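Local coordinates for protein transcriptional regulator of the TetR/AcrR family (PDB 3DCF) that probably binds DNA at operator sites through a helix-turn-helix domain and regulates transcription, as repressors of the TetR family do, at residues K47-T52 with S74-L79. Sequence-based numbering, arbitrary orientation.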
ATOM      1  N   LYS A  47      27.143   0.801   9.444  1.00 51.33           N
ATOM      2  CA  LYS A  47      27.522  -0.620   9.480  1.00 50.47           C
ATOM      3  C   LYS A  47      26.471  -1.577   8.920  1.00 50.11           C
ATOM      4  O   LYS A  47      26.837  -2.563   8.276  1.00 50.42           O
ATOM      5  CB  LYS A  47      27.866  -1.016  10.929  1.00 50.36           C
ATOM      6  CG  LYS A  47      28.645  -2.316  11.089  1.00 50.56           C
ATOM      7  CD  LYS A  47      29.017  -2.556  12.551  1.00 50.21           C
ATOM      8  CE  LYS A  47      29.928  -3.760  12.718  1.00 50.13           C
ATOM      9  NZ  LYS A  47      30.175  -4.099  14.149  1.00 49.50           N
ATOM     10  N   GLY A  48      25.188  -1.295   9.173  1.00 49.86           N
ATOM     11  CA  GLY A  48      24.069  -2.179   8.786  1.00 49.62           C
ATOM     12  C   GLY A  48      23.495  -2.862  10.026  1.00 49.34           C
ATOM     13  O   GLY A  48      24.240  -3.207  10.957  1.00 49.33           O
ATOM     14  N   TYR A  49      22.182  -3.093  10.023  1.00 49.01           N
ATOM     15  CA  TYR A  49      21.477  -3.677  11.180  1.00 48.95           C
ATOM     16  C   TYR A  49      21.959  -5.079  11.592  1.00 48.85           C
ATOM     17  O   TYR A  49      22.205  -5.320  12.782  1.00 48.09           O
ATOM     18  CB  TYR A  49      19.948  -3.676  10.946  1.00 49.04           C
ATOM     19  CG  TYR A  49      19.123  -4.286  12.073  1.00 49.14           C
ATOM     20  CD1 TYR A  49      18.810  -3.550  13.229  1.00 47.91           C
ATOM     21  CD2 TYR A  49      18.654  -5.608  11.982  1.00 47.53           C
ATOM     22  CE1 TYR A  49      18.052  -4.127  14.276  1.00 48.39           C
ATOM     23  CE2 TYR A  49      17.904  -6.189  13.015  1.00 48.91           C
ATOM     24  CZ  TYR A  49      17.602  -5.444  14.157  1.00 49.12           C
ATOM     25  OH  TYR A  49      16.864  -6.036  15.162  1.00 49.72           O
ATOM     26  N   TYR A  50      22.097  -5.976  10.615  1.00 49.23           N
ATOM     27  CA  TYR A  50      22.487  -7.378  10.888  1.00 49.21           C
ATOM     28  C   TYR A  50      23.955  -7.574  11.296  1.00 48.58           C
ATOM     29  O   TYR A  50      24.277  -8.593  11.911  1.00 48.68           O
ATOM     30  CB  TYR A  50      22.117  -8.301   9.716  1.00 50.90           C
ATOM     31  CG  TYR A  50      20.621  -8.343   9.419  1.00 52.69           C
ATOM     32  CD1 TYR A  50      19.766  -9.269  10.056  1.00 54.47           C
ATOM     33  CD2 TYR A  50      20.050  -7.446   8.499  1.00 54.14           C
ATOM     34  CE1 TYR A  50      18.359  -9.292   9.771  1.00 54.37           C
ATOM     35  CE2 TYR A  50      18.661  -7.467   8.206  1.00 54.42           C
ATOM     36  CZ  TYR A  50      17.828  -8.382   8.842  1.00 53.88           C
ATOM     37  OH  TYR A  50      16.488  -8.362   8.519  1.00 55.62           O
ATOM     38  N   ALA A  51      24.823  -6.619  10.944  1.00 47.37           N
ATOM     39  CA  ALA A  51      26.245  -6.633  11.330  1.00 46.93           C
ATOM     40  C   ALA A  51      26.511  -5.966  12.701  1.00 46.23           C
ATOM     41  O   ALA A  51      27.607  -6.123  13.261  1.00 45.64           O
ATOM     42  CB  ALA A  51      27.096  -5.950  10.242  1.00 46.76           C
ATOM     43  N   THR A  52      25.518  -5.232  13.222  1.00 45.61           N
ATOM     44  CA  THR A  52      25.612  -4.496  14.503  1.00 45.30           C
ATOM     45  C   THR A  52      24.935  -5.246  15.653  1.00 44.48           C
ATOM     46  O   THR A  52      23.793  -5.649  15.511  1.00 45.01           O
ATOM     47  CB  THR A  52      24.895  -3.109  14.391  1.00 45.73           C
ATOM     48  OG1 THR A  52      25.348  -2.415  13.219  1.00 46.59           O
ATOM     49  CG2 THR A  52      25.134  -2.249  15.642  1.00 45.24           C
ATOM     50  N   SER A  74      17.667  -6.219  23.874  1.00 44.30           N
ATOM     51  CA  SER A  74      17.971  -6.745  22.547  1.00 43.03           C
ATOM     52  C   SER A  74      18.105  -5.591  21.539  1.00 42.40           C
ATOM     53  O   SER A  74      17.680  -4.462  21.804  1.00 41.41           O
ATOM     54  CB  SER A  74      16.899  -7.754  22.099  1.00 43.01           C
ATOM     55  OG  SER A  74      15.607  -7.159  22.038  1.00 42.92           O
ATOM     56  N   LYS A  75      18.733  -5.890  20.403  1.00 42.53           N
ATOM     57  CA  LYS A  75      18.850  -4.944  19.275  1.00 42.82           C
ATOM     58  C   LYS A  75      17.472  -4.624  18.632  1.00 42.63           C
ATOM     59  O   LYS A  75      17.286  -3.549  18.048  1.00 42.06           O
ATOM     60  CB  LYS A  75      19.842  -5.463  18.214  1.00 43.03           C
ATOM     61  CG  LYS A  75      19.431  -6.771  17.506  1.00 44.12           C
ATOM     62  CD  LYS A  75      20.563  -7.372  16.672  1.00 43.16           C
ATOM     63  CE  LYS A  75      20.835  -6.600  15.408  1.00 41.23           C
ATOM     64  NZ  LYS A  75      21.903  -7.293  14.646  1.00 39.65           N
ATOM     65  N   GLU A  76      16.526  -5.565  18.748  1.00 42.75           N
ATOM     66  CA  GLU A  76      15.148  -5.401  18.265  1.00 42.49           C
ATOM     67  C   GLU A  76      14.424  -4.346  19.107  1.00 41.96           C
ATOM     68  O   GLU A  76      13.696  -3.515  18.557  1.00 41.84           O
ATOM     69  CB  GLU A  76      14.363  -6.734  18.280  1.00 43.07           C
ATOM     70  CG  GLU A  76      14.773  -7.774  17.194  1.00 47.54           C
ATOM     71  CD  GLU A  76      16.139  -8.460  17.418  1.00 53.85           C
ATOM     72  OE1 GLU A  76      16.522  -8.705  18.590  1.00 55.99           O
ATOM     73  OE2 GLU A  76      16.827  -8.767  16.412  1.00 57.62           O
ATOM     74  N   ASP A  77      14.626  -4.396  20.432  1.00 41.72           N
ATOM     75  CA  ASP A  77      14.084  -3.383  21.357  1.00 41.55           C
ATOM     76  C   ASP A  77      14.676  -1.993  21.065  1.00 41.22           C
ATOM     77  O   ASP A  77      13.989  -1.000  21.282  1.00 42.36           O
ATOM     78  CB  ASP A  77      14.328  -3.749  22.841  1.00 42.25           C
ATOM     79  CG  ASP A  77      13.587  -5.017  23.282  1.00 45.80           C
ATOM     80  OD1 ASP A  77      12.422  -5.222  22.858  1.00 48.91           O
ATOM     81  OD2 ASP A  77      14.168  -5.807  24.071  1.00 48.94           O
ATOM     82  N   VAL A  78      15.936  -1.929  20.599  1.00 39.95           N
ATOM     83  CA  VAL A  78      16.564  -0.659  20.181  1.00 39.46           C
ATOM     84  C   VAL A  78      15.911  -0.174  18.882  1.00 38.30           C
ATOM     85  O   VAL A  78      15.624   1.017  18.746  1.00 36.98           O
ATOM     86  CB  VAL A  78      18.100  -0.760  19.975  1.00 39.40           C
ATOM     87  CG1 VAL A  78      18.667   0.589  19.577  1.00 38.11           C
ATOM     88  CG2 VAL A  78      18.794  -1.253  21.248  1.00 38.98           C
ATOM     89  N   LEU A  79      15.664  -1.101  17.951  1.00 38.23           N
ATOM     90  CA  LEU A  79      15.008  -0.760  16.689  1.00 38.91           C
ATOM     91  C   LEU A  79      13.564  -0.234  16.880  1.00 39.53           C
ATOM     92  O   LEU A  79      13.156   0.700  16.167  1.00 39.72           O
ATOM     93  CB  LEU A  79      15.042  -1.928  15.711  1.00 39.03           C
ATOM     94  CG  LEU A  79      14.626  -1.631  14.257  1.00 39.19           C
ATOM     95  CD1 LEU A  79      15.403  -0.467  13.603  1.00 38.38           C
ATOM     96  CD2 LEU A  79      14.790  -2.902  13.437  1.00 38.81           C
TER
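In the DNA-binding domain of this TetR-family regulator, the turn carrying Tyr49 and Thr52 is pinned by Lys75 and Glu76, in the first turn of helix 75-98. The long chain of Lys75, bent at chi3 (-73°), lays CE over one face of the Tyr49 ring, 3.8 Å from its centroid. NZ also stands over that face, in a cation-pi contact, and its several N-H groups suit it to donate to both Tyr49 O and Thr52 O, each at 2.7 Å. Between these segments lie helices 54-61 and 65-71, which make up the predicted helix-turn-helix, so the contact joins the loop entering that motif to the helix following it. With an alanine in place of Lys75, both carbonyls would probably lose this shared donor and the ring the methylene and charge packed on that face. Tyrosine offers both ring and hydroxyl: chi1 179° (CG anti to the backbone N) carries the ring across to helix 75-98, where OH donates to Glu76 OE2 at 3.0 Å, from above the acceptor carboxylate's plane. Branched, apolar Leu79 sets CD2 3.6 Å from Tyr49 CE1. Thr52's short hydroxyl closes back, OG1 donating to Gly48 O at 2.6 Å; Gly48, just after helix 31-46, takes a positive phi easy for glycine.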